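Local coordinates for sensor protein (Pseudomonas syringae pv. tomato, PDB 2R8R) that is the N-terminal region of the sensor KdpD, which probably acts as an ATP-dependent histidine kinase of a two-component system, at residues L197-L200 with R201-M205; H28-R32 with Q33-V37; T104-W107 with Q108-Q111; G18-Y21 with A22-Q25; E49-A52 with L53-G56. All coordinates share one frame; numbering follows the deposited sequence.

In the fold
Contacts 4, 2, 5, 3 and 1 follow one another along one chain, all within the KdpD sensor region of the P-loop NTPase clan. Contacts 4 and 2 are the start and end of helix 19-32, their centres about 15 Å apart. Contact 5, on helix 48-54, touches both on the same side of the chain's centre: Y21 and L24 pack on its residues, and H28 NE2 reaches L53 O. Contact 3 begins helix 106-115, on the opposite side from contact 4. Contact 1 lies on the last helix, 194-209, about 32 Å from contact 2 between centres. The helices pack round a five-stranded parallel sheet. The sulfate at contact 4 marks the probable P-loop, consistent with ATP binding.

Contact 1 of 5, residues L197-L200 with R201-M205; sequences LTAL and REMAM
A199 and L200 meet M203 within one continuous turn of helix, in the middle of helix 194-209, the last helix of the modelled chain. The contact is local. M203 is a selenomethionine, and its methyl does the touching. M203 CE lies 4.0 Å from L200 CD2 and 4.2 Å from A199 CB. The chain leaves with CG anti to the carbonyl carbon (chi1 -79°), runs extended to SE, and then bends at chi3. That bend brings CE back over the preceding turn, where it also comes 3.7 Å from A199 O. The L200 and M203 side chains cross at a slant.

The backbone follows the alpha-helical i to i+4 pattern. R201 N donates to L197 O, E202 N to T198 O, and M203 N to A199 O. A204 N donates to L200 O at 2.9 Å, with an N-H...O angle of 163°. A199 O has a second partner. A water donates to it at 2.8 Å and also donates to E202 OE2 at 2.6 Å, so it bridges the backbone to a carboxylate. E202 is extended beyond CG, which carries OE2 out to this water.

L197, L200, M203 and A204 are buried, while T198 and E202 are exposed. A199 and M203 face helix 133-140, where both side chains touch I139. L197 packs on P166, L169 and L170 of helix 166-174. R201 has CG anti to its backbone N (chi1 176°) and an extended chain as far as NE, which forms a salt bridge with D163. T198 OG1 is hydrogen-bonded to Q194 O.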
# COMPACT_ATOMS: atom_id res chain seq x y z
N LEU A 197 -3.56 -17.40 -5.54
CA LEU A 197 -4.39 -16.34 -4.97
C LEU A 197 -5.27 -16.86 -3.82
O LEU A 197 -5.54 -16.13 -2.88
CB LEU A 197 -5.23 -15.67 -6.08
CG LEU A 197 -4.45 -14.86 -7.13
CD1 LEU A 197 -5.35 -14.48 -8.36
CD2 LEU A 197 -3.76 -13.61 -6.52
N THR A 198 -5.68 -18.11 -3.88
CA THR A 198 -6.39 -18.76 -2.78
C THR A 198 -5.50 -18.88 -1.56
O THR A 198 -5.92 -18.59 -0.43
CB THR A 198 -6.87 -20.18 -3.21
OG1 THR A 198 -7.88 -20.04 -4.21
CG2 THR A 198 -7.41 -20.98 -2.03
N ALA A 199 -4.25 -19.29 -1.81
CA ALA A 199 -3.24 -19.43 -0.77
C ALA A 199 -2.97 -18.07 -0.10
O ALA A 199 -2.94 -17.98 1.10
CB ALA A 199 -1.93 -20.03 -1.38
N LEU A 200 -2.80 -17.02 -0.89
CA LEU A 200 -2.52 -15.68 -0.37
C LEU A 200 -3.71 -15.06 0.38
O LEU A 200 -3.52 -14.37 1.38
CB LEU A 200 -2.10 -14.76 -1.51
CG LEU A 200 -0.72 -15.07 -2.10
CD1 LEU A 200 -0.63 -14.52 -3.54
CD2 LEU A 200 0.38 -14.51 -1.20
N ARG A 201 -4.92 -15.34 -0.09
CA ARG A 201 -6.13 -14.91 0.58
C ARG A 201 -6.24 -15.51 1.98
O ARG A 201 -6.61 -14.84 2.91
CB ARG A 201 -7.36 -15.29 -0.24
CG ARG A 201 -8.69 -14.96 0.44
CD ARG A 201 -9.83 -15.41 -0.39
NE ARG A 201 -11.09 -14.77 -0.00
CZ ARG A 201 -12.28 -15.11 -0.49
NH1 ARG A 201 -12.41 -16.07 -1.41
NH2 ARG A 201 -13.34 -14.45 -0.11
N GLU A 202 -5.91 -16.79 2.12
CA GLU A 202 -5.85 -17.45 3.41
C GLU A 202 -4.77 -16.84 4.30
O GLU A 202 -4.99 -16.66 5.48
CB GLU A 202 -5.61 -18.94 3.20
CG GLU A 202 -5.32 -19.74 4.47
CD GLU A 202 -5.14 -21.22 4.17
OE1 GLU A 202 -6.08 -22.00 4.45
OE2 GLU A 202 -4.09 -21.61 3.62
N MSE A 203 -3.62 -16.50 3.73
CA MSE A 203 -2.58 -15.80 4.48
C MSE A 203 -3.04 -14.45 5.01
O MSE A 203 -2.81 -14.12 6.16
CB MSE A 203 -1.32 -15.59 3.61
CG MSE A 203 -0.46 -16.84 3.49
SE MSE A 203 1.14 -16.62 2.43
CE MSE A 203 0.79 -17.88 0.99
N ALA A 204 -3.68 -13.66 4.16
CA ALA A 204 -4.20 -12.36 4.56
C ALA A 204 -5.21 -12.54 5.71
O ALA A 204 -5.19 -11.81 6.70
CB ALA A 204 -4.86 -11.63 3.35
N MSE A 205 -6.09 -13.53 5.58
CA MSE A 205 -7.08 -13.77 6.63
C MSE A 205 -6.45 -14.25 7.92
O MSE A 205 -6.81 -13.78 8.99
CB MSE A 205 -8.14 -14.77 6.17
CG MSE A 205 -9.21 -14.09 5.35
SE MSE A 205 -10.48 -15.37 4.71
CE MSE A 205 -11.76 -14.22 3.71
O HOH W 1 -2.15 -20.10 2.71

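Contact 2 of 5, residues H28-R32 with Q33-V37; sequences HAQLR and QGVRV
The amides of Q30 and Q33 are neighbours across the end of helix 19-32, with planes 72° apart. Q30 OE1 and Q33 OE1 are 4.0 Å from each other. Q33 lays its chain along the helix end, and its CG comes 3.4 Å from A29 O. The R32 guanidinium turns one face to the backbone of its own helix. A29 CA lies 3.3 Å above the R32 guanidinium plane and H28 O is over the same face, both offset toward the rim.

A Schellman motif ends the helix here. V35 N donates to Q30 O at 3.0 Å, and G34 N donates to L31 O at 2.9 Å. G34 N stands well out of the L31 carbonyl plane. G34 is the C-prime residue, with a positive phi of 91°. At these angles a CB would press on the preceding carbonyl O. Q33 N still donates to A29 O and, weakly, to Q30 O.

The turn sends the chain into strand 37-39. V35 and Q30 lie side by side and point the same way, and both touch L87 of strand 87-90, as does V37. R36 makes backbone hydrogen bonds with S86 and L87. V37 packs back under the helix end, where L31 CD1 lies 4.3 Å from V37 CB. Q30 NE2 ends 3.5 Å from V35 CG2.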
# COMPACT_ATOMS: atom_id res chain seq x y z
N HIS A 28 -12.23 10.11 2.50
CA HIS A 28 -13.35 11.00 2.19
C HIS A 28 -14.31 11.12 3.36
O HIS A 28 -14.81 12.22 3.64
CB HIS A 28 -14.07 10.54 0.91
CG HIS A 28 -13.46 11.09 -0.34
ND1 HIS A 28 -13.66 12.40 -0.75
CD2 HIS A 28 -12.62 10.54 -1.25
CE1 HIS A 28 -12.97 12.62 -1.85
NE2 HIS A 28 -12.34 11.51 -2.19
N ALA A 29 -14.58 10.03 4.06
CA ALA A 29 -15.40 10.12 5.26
C ALA A 29 -14.73 11.06 6.23
O ALA A 29 -15.37 11.95 6.75
CB ALA A 29 -15.70 8.73 5.91
N GLN A 30 -13.44 10.90 6.46
CA GLN A 30 -12.72 11.82 7.33
C GLN A 30 -12.75 13.28 6.84
O GLN A 30 -12.93 14.20 7.63
CB GLN A 30 -11.26 11.37 7.48
CG GLN A 30 -11.06 10.02 8.17
CD GLN A 30 -11.70 9.91 9.56
OE1 GLN A 30 -12.59 9.09 9.75
NE2 GLN A 30 -11.23 10.69 10.51
N LEU A 31 -12.60 13.49 5.52
CA LEU A 31 -12.62 14.84 4.95
C LEU A 31 -13.97 15.51 5.27
O LEU A 31 -14.03 16.65 5.71
CB LEU A 31 -12.34 14.82 3.45
CG LEU A 31 -12.13 16.17 2.73
CD1 LEU A 31 -10.79 16.86 3.14
CD2 LEU A 31 -12.21 16.03 1.23
N ARG A 32 -15.05 14.75 5.07
CA ARG A 32 -16.39 15.22 5.34
C ARG A 32 -16.61 15.62 6.79
O ARG A 32 -17.39 16.51 7.07
CB ARG A 32 -17.41 14.15 4.97
CG ARG A 32 -17.64 14.05 3.50
CD ARG A 32 -18.84 13.19 3.22
NE ARG A 32 -18.73 11.79 3.69
CZ ARG A 32 -18.28 10.76 2.96
NH1 ARG A 32 -17.85 10.90 1.71
NH2 ARG A 32 -18.27 9.55 3.51
N GLN A 33 -15.97 14.93 7.71
CA GLN A 33 -16.08 15.27 9.11
C GLN A 33 -15.11 16.40 9.54
O GLN A 33 -14.92 16.64 10.74
CB GLN A 33 -15.83 14.01 9.94
CG GLN A 33 -16.82 12.87 9.67
CD GLN A 33 -16.28 11.53 10.17
OE1 GLN A 33 -15.52 11.51 11.13
NE2 GLN A 33 -16.64 10.43 9.50
N GLY A 34 -14.47 17.07 8.57
CA GLY A 34 -13.60 18.21 8.83
C GLY A 34 -12.12 17.93 9.05
O GLY A 34 -11.38 18.85 9.38
N VAL A 35 -11.68 16.68 8.89
CA VAL A 35 -10.27 16.30 9.11
C VAL A 35 -9.40 16.87 7.98
O VAL A 35 -9.76 16.81 6.82
CB VAL A 35 -10.09 14.74 9.19
CG1 VAL A 35 -8.62 14.33 9.38
CG2 VAL A 35 -10.94 14.18 10.33
N ARG A 36 -8.27 17.46 8.35
CA ARG A 36 -7.31 17.93 7.39
C ARG A 36 -6.54 16.73 6.83
O ARG A 36 -5.55 16.27 7.39
CB ARG A 36 -6.36 18.97 8.04
CG ARG A 36 -7.05 20.32 8.41
CD ARG A 36 -6.09 21.25 9.19
NE ARG A 36 -5.77 20.70 10.52
CZ ARG A 36 -4.60 20.17 10.89
NH1 ARG A 36 -3.57 20.14 10.08
NH2 ARG A 36 -4.48 19.69 12.13
N VAL A 37 -7.03 16.24 5.71
CA VAL A 37 -6.49 15.08 5.03
C VAL A 37 -5.54 15.49 3.91
O VAL A 37 -5.81 16.45 3.20
CB VAL A 37 -7.64 14.21 4.42
CG1 VAL A 37 -7.07 12.95 3.71
CG2 VAL A 37 -8.64 13.84 5.51

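Contact 3 of 5, residues T104-W107 with Q108-Q111; sequences TKRW and QDIQ
Q108 and W107 carry this contact at the start of helix 106-115. Q108 lays its CG over one face of the indole, 3.7 Å from the centroid of the W107 six-membered ring and 11° off the normal. This is a CH-pi contact. W107 CG sits between the backbone N and the carbonyl carbon (chi1 70°), which folds the ring back over the next residue. Q111 meets the same ring at its edge, in plane, with Q111 CG 3.8 Å from W107 CE3.

Beyond CG, Q108 runs extended toward the helix start. Q108 OE1 accepts from K105 N at 3.2 Å, with the donor above the amide plane. K105 is the N-cap residue, so this is as in one half of a capping box. The return backbone bond, Q108 N to K105 O, is weak. A water also joins T104 N to Q108 NE2.

Near R106 and D109 is another water, which accepts from R106 NE at 2.9 Å and lies 2.8 Å from D109 OD2. R106 NH2 forms a salt bridge with E74, R106 NH1 is hydrogen-bonded to D91 O, and D109 OD1 to H103 ND1.

The helix belongs to the beta-alpha-beta unit of strand 87-90, helix 106-115 and strand 119-125. R106 and I110 pack on V90 of the first strand. W107 stacks edge-to-face on W151 and, with Q111, touches V152 of helix 150-154.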
# COMPACT_ATOMS: atom_id res chain seq x y z
N THR A 104 15.69 4.30 4.27
CA THR A 104 15.69 3.13 3.40
C THR A 104 14.28 2.74 2.95
O THR A 104 14.04 2.45 1.76
CB THR A 104 16.38 1.95 4.13
OG1 THR A 104 17.74 2.34 4.42
CG2 THR A 104 16.39 0.65 3.26
N LYS A 105 13.35 2.76 3.90
CA LYS A 105 12.03 2.18 3.73
C LYS A 105 10.96 3.23 3.96
O LYS A 105 11.08 4.10 4.82
CB LYS A 105 11.83 1.04 4.73
CG LYS A 105 12.71 -0.19 4.55
CD LYS A 105 12.57 -0.96 3.23
CE LYS A 105 11.26 -1.74 3.12
NZ LYS A 105 11.13 -2.76 1.99
N ARG A 106 9.87 3.11 3.21
CA ARG A 106 8.70 3.97 3.41
C ARG A 106 8.02 3.78 4.76
O ARG A 106 7.47 4.72 5.26
CB ARG A 106 7.72 3.77 2.28
CG ARG A 106 6.50 4.65 2.34
CD ARG A 106 5.67 4.44 1.08
NE ARG A 106 6.28 5.12 -0.06
CZ ARG A 106 5.84 5.02 -1.31
NH1 ARG A 106 4.78 4.26 -1.60
NH2 ARG A 106 6.46 5.71 -2.28
N TRP A 107 8.07 2.58 5.35
CA TRP A 107 7.56 2.37 6.70
C TRP A 107 8.23 3.30 7.72
O TRP A 107 7.56 3.78 8.61
CB TRP A 107 7.55 0.90 7.15
CG TRP A 107 8.88 0.21 7.41
CD1 TRP A 107 9.48 -0.71 6.61
CD2 TRP A 107 9.71 0.31 8.59
NE1 TRP A 107 10.64 -1.17 7.20
CE2 TRP A 107 10.81 -0.55 8.40
CE3 TRP A 107 9.62 1.06 9.77
CZ2 TRP A 107 11.83 -0.68 9.35
CZ3 TRP A 107 10.63 0.93 10.72
CH2 TRP A 107 11.72 0.07 10.50
N GLN A 108 9.52 3.59 7.54
CA GLN A 108 10.22 4.57 8.39
C GLN A 108 9.73 5.99 8.19
O GLN A 108 9.66 6.75 9.14
CB GLN A 108 11.72 4.56 8.12
CG GLN A 108 12.39 3.30 8.49
CD GLN A 108 13.83 3.28 8.00
OE1 GLN A 108 14.11 2.64 7.01
NE2 GLN A 108 14.73 4.02 8.68
N ASP A 109 9.43 6.36 6.95
CA ASP A 109 8.77 7.62 6.65
C ASP A 109 7.47 7.76 7.45
O ASP A 109 7.18 8.78 8.05
CB ASP A 109 8.39 7.72 5.17
CG ASP A 109 9.60 7.82 4.21
OD1 ASP A 109 10.79 7.90 4.65
OD2 ASP A 109 9.32 7.83 2.99
N ILE A 110 6.67 6.69 7.42
CA ILE A 110 5.45 6.59 8.17
C ILE A 110 5.66 6.70 9.67
O ILE A 110 4.93 7.41 10.35
CB ILE A 110 4.68 5.26 7.80
CG1 ILE A 110 4.09 5.40 6.39
CG2 ILE A 110 3.64 4.97 8.84
CD1 ILE A 110 3.64 4.12 5.72
N GLN A 111 6.65 6.00 10.21
CA GLN A 111 6.87 6.08 11.65
C GLN A 111 7.17 7.52 12.03
O GLN A 111 6.72 7.96 13.05
CB GLN A 111 8.01 5.13 12.15
CG GLN A 111 7.83 3.62 12.00
CD GLN A 111 6.59 3.08 12.67
OE1 GLN A 111 6.30 3.42 13.82
NE2 GLN A 111 5.86 2.20 11.98
O HOH W 2 17.35 4.12 6.67
O HOH W 3 7.91 7.47 0.58

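Contact 4 of 5, residues G18-Y21 with A22-Q25; sequences GKTY and AMLQ. With SO4 (sulfate ion), chain C.
G18, K19 and T20 belong to a probable P-loop (Walker A), where the loop after strand 7-12 runs into helix 19-32. A sulfate, probably from the crystallisation liquor, sits at the helix start. G18 N donates to sulfate O2 at 3.1 Å and weakly to O3. K19 N donates to sulfate O3. T20 N donates to sulfate O4 at 3.0 Å, nearly straight at 169°. G16 N adds a further bond. K19 bends at chi3 and chi4, and this curls NZ round to the anion. The K19 NZ to sulfate O3 distance, 2.5 Å, is short and its exact value doubtful. The ammonium also bonds weakly to sulfate O1 and to A14 O. T20 OG1 is hydrogen-bonded to D91 OD1. G18 is the N-cap residue. Its positive phi of 102° would jam a CB against the preceding carbonyl O.

Behind the anion, the first turns of the helix are held by i to i+4 bonds. A22 N donates to G18 O, M23 N to K19 O, L24 N to T20 O and Q25 N to Y21 O. T20 and L24 run side by side, with T20 CG2 4.2 Å from L24 CD1. Y21 and Q25 also lie alongside, ring and amide planes 80° apart. Q25 NE2 makes a weak hydrogen bond to Y21 OH at 3.1 Å. M23, a selenomethionine, touches the sheet at L89, Y121 and T123.

Backbone amides and a lysine gathered on an anion at a helix N-terminus are what a P-loop NTPase uses to hold nucleotide phosphates, consistent with ATP binding here.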
# COMPACT_ATOMS: atom_id res chain seq x y z
N GLY A 18 -8.75 -4.03 -4.14
CA GLY A 18 -9.45 -2.80 -3.77
C GLY A 18 -8.94 -2.06 -2.55
O GLY A 18 -9.65 -1.28 -1.96
N LYS A 19 -7.70 -2.30 -2.18
CA LYS A 19 -7.09 -1.64 -1.00
C LYS A 19 -7.06 -0.12 -1.10
O LYS A 19 -7.49 0.58 -0.17
CB LYS A 19 -5.64 -2.10 -0.83
CG LYS A 19 -5.43 -3.57 -0.55
CD LYS A 19 -3.90 -3.86 -0.35
CE LYS A 19 -3.00 -3.64 -1.61
NZ LYS A 19 -3.49 -4.51 -2.77
N THR A 20 -6.55 0.38 -2.22
CA THR A 20 -6.43 1.83 -2.41
C THR A 20 -7.77 2.53 -2.46
O THR A 20 -7.96 3.54 -1.80
CB THR A 20 -5.68 2.16 -3.68
OG1 THR A 20 -4.36 1.69 -3.53
CG2 THR A 20 -5.62 3.65 -3.88
N TYR A 21 -8.71 1.97 -3.21
CA TYR A 21 -10.06 2.50 -3.24
C TYR A 21 -10.67 2.57 -1.82
O TYR A 21 -11.27 3.59 -1.45
CB TYR A 21 -10.93 1.63 -4.16
CG TYR A 21 -12.32 2.21 -4.40
CD1 TYR A 21 -12.52 3.13 -5.41
CD2 TYR A 21 -13.42 1.82 -3.64
CE1 TYR A 21 -13.74 3.67 -5.67
CE2 TYR A 21 -14.68 2.38 -3.90
CZ TYR A 21 -14.81 3.31 -4.92
OH TYR A 21 -16.01 3.92 -5.26
N ALA A 22 -10.54 1.49 -1.04
CA ALA A 22 -11.02 1.45 0.34
C ALA A 22 -10.38 2.55 1.20
O ALA A 22 -11.07 3.26 1.93
CB ALA A 22 -10.81 0.07 0.98
N MSE A 23 -9.06 2.70 1.09
CA MSE A 23 -8.37 3.77 1.75
C MSE A 23 -8.89 5.18 1.36
O MSE A 23 -9.00 6.05 2.25
CB MSE A 23 -6.86 3.67 1.51
CG MSE A 23 -6.09 4.84 2.15
SE MSE A 23 -4.17 4.84 1.87
CE MSE A 23 -4.13 5.04 -0.08
N LEU A 24 -9.18 5.39 0.07
CA LEU A 24 -9.60 6.70 -0.38
C LEU A 24 -11.02 7.02 0.06
O LEU A 24 -11.29 8.18 0.40
CB LEU A 24 -9.43 6.84 -1.90
CG LEU A 24 -7.98 6.84 -2.43
CD1 LEU A 24 -8.01 7.07 -3.94
CD2 LEU A 24 -7.11 7.89 -1.75
N GLN A 25 -11.90 6.00 0.09
CA GLN A 25 -13.26 6.15 0.66
C GLN A 25 -13.22 6.42 2.16
O GLN A 25 -14.00 7.22 2.66
CB GLN A 25 -14.14 4.92 0.42
CG GLN A 25 -14.61 4.70 -1.02
CD GLN A 25 -15.63 5.76 -1.49
OE1 GLN A 25 -15.86 6.79 -0.82
NE2 GLN A 25 -16.26 5.51 -2.63
S SO4 C . -5.51 -2.60 -4.94
O1 SO4 C . -4.30 -2.98 -5.61
O2 SO4 C . -6.65 -2.51 -5.79
O3 SO4 C . -5.60 -3.64 -3.90
O4 SO4 C . -5.36 -1.21 -4.48

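Contact 5 of 5, residues E49-A52 with L53-G56; sequences ETEA and LLNG
E51 reaches along its helix to N55, one turn on. Its CB leaves the backbone pointing away from 53-56, but the end of the chain comes nearer. CG lies anti to the backbone N (chi1 -166°), and there E51 CG comes within 4.1 Å of N55 OD1. A bend at chi2 then swings the carboxylate back over the next turn. E51 CD is again 4.1 Å from N55 OD1. At the tip the two oxygens part company. OE1 is hydrogen-bonded to T44 OG1, its main polar partner. E51 OE2 lies beside the N55 amide, 3.2 Å from N55 ND2 and 3.3 Å from N55 OD1. E51 OE2 also approaches L54 CD2 at 4.1 Å. The carboxylate and amide planes are 41° apart, and the two side chains meet at a slant.

This is helix 48-54, which packs beside helix 19-32 that follows the probable P-loop. Its backbone bonds are i to i+4. L53 N donates to E49 O at 3.2 Å. L54 N donates to T50 O at 3.0 Å, and N55 N donates to E51 O. G56 N donates to L53 O.

The face toward helix 19-32 is carried by E49, T50 and L53, whose side chains all touch Y21. T50 also touches L24. L53 O accepts from H28 NE2 of that helix. L54 touches V42 and T44 in loops. E49 OE2 forms a salt bridge with R47. L53 CG rests 3.6 Å from E49 O, over the turn that their backbone bond closes.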
# COMPACT_ATOMS: atom_id res chain seq x y z
N GLU A 49 -12.08 5.44 -11.32
CA GLU A 49 -12.92 5.68 -10.15
C GLU A 49 -12.05 6.06 -8.96
O GLU A 49 -12.46 6.84 -8.11
CB GLU A 49 -13.82 4.47 -9.82
CG GLU A 49 -13.10 3.19 -9.36
CD GLU A 49 -14.05 2.06 -8.94
OE1 GLU A 49 -15.30 2.29 -8.88
OE2 GLU A 49 -13.53 0.95 -8.67
N THR A 50 -10.85 5.51 -8.95
CA THR A 50 -9.86 5.77 -7.91
C THR A 50 -9.18 7.12 -8.18
O THR A 50 -8.99 7.93 -7.27
CB THR A 50 -8.88 4.56 -7.83
OG1 THR A 50 -9.65 3.37 -7.60
CG2 THR A 50 -7.89 4.69 -6.70
N GLU A 51 -8.89 7.38 -9.43
CA GLU A 51 -8.43 8.70 -9.82
C GLU A 51 -9.47 9.80 -9.45
O GLU A 51 -9.10 10.88 -8.96
CB GLU A 51 -8.04 8.68 -11.32
CG GLU A 51 -7.23 9.89 -11.81
CD GLU A 51 -6.01 10.31 -10.92
OE1 GLU A 51 -4.96 9.63 -10.92
OE2 GLU A 51 -6.10 11.37 -10.25
N ALA A 52 -10.77 9.52 -9.62
CA ALA A 52 -11.81 10.51 -9.23
C ALA A 52 -11.92 10.71 -7.70
O ALA A 52 -12.21 11.81 -7.24
CB ALA A 52 -13.18 10.16 -9.82
N LEU A 53 -11.69 9.67 -6.90
CA LEU A 53 -11.62 9.87 -5.45
C LEU A 53 -10.38 10.70 -5.05
O LEU A 53 -10.45 11.60 -4.22
CB LEU A 53 -11.64 8.53 -4.70
CG LEU A 53 -13.01 7.83 -4.68
CD1 LEU A 53 -12.91 6.54 -3.84
CD2 LEU A 53 -14.09 8.79 -4.15
N LEU A 54 -9.24 10.40 -5.65
CA LEU A 54 -8.03 11.11 -5.35
C LEU A 54 -8.13 12.61 -5.68
O LEU A 54 -7.61 13.44 -4.95
CB LEU A 54 -6.85 10.47 -6.04
CG LEU A 54 -5.47 11.07 -5.79
CD1 LEU A 54 -5.16 11.09 -4.29
CD2 LEU A 54 -4.42 10.29 -6.62
N ASN A 55 -8.79 12.94 -6.76
CA ASN A 55 -8.90 14.33 -7.19
C ASN A 55 -9.82 15.17 -6.31
O ASN A 55 -9.78 16.39 -6.40
CB ASN A 55 -9.32 14.43 -8.67
CG ASN A 55 -8.15 14.09 -9.64
OD1 ASN A 55 -8.39 13.66 -10.78
ND2 ASN A 55 -6.87 14.29 -9.18
N GLY A 56 -10.60 14.54 -5.44
CA GLY A 56 -11.32 15.26 -4.39
C GLY A 56 -10.59 15.49 -3.07
O GLY A 56 -11.17 16.02 -2.12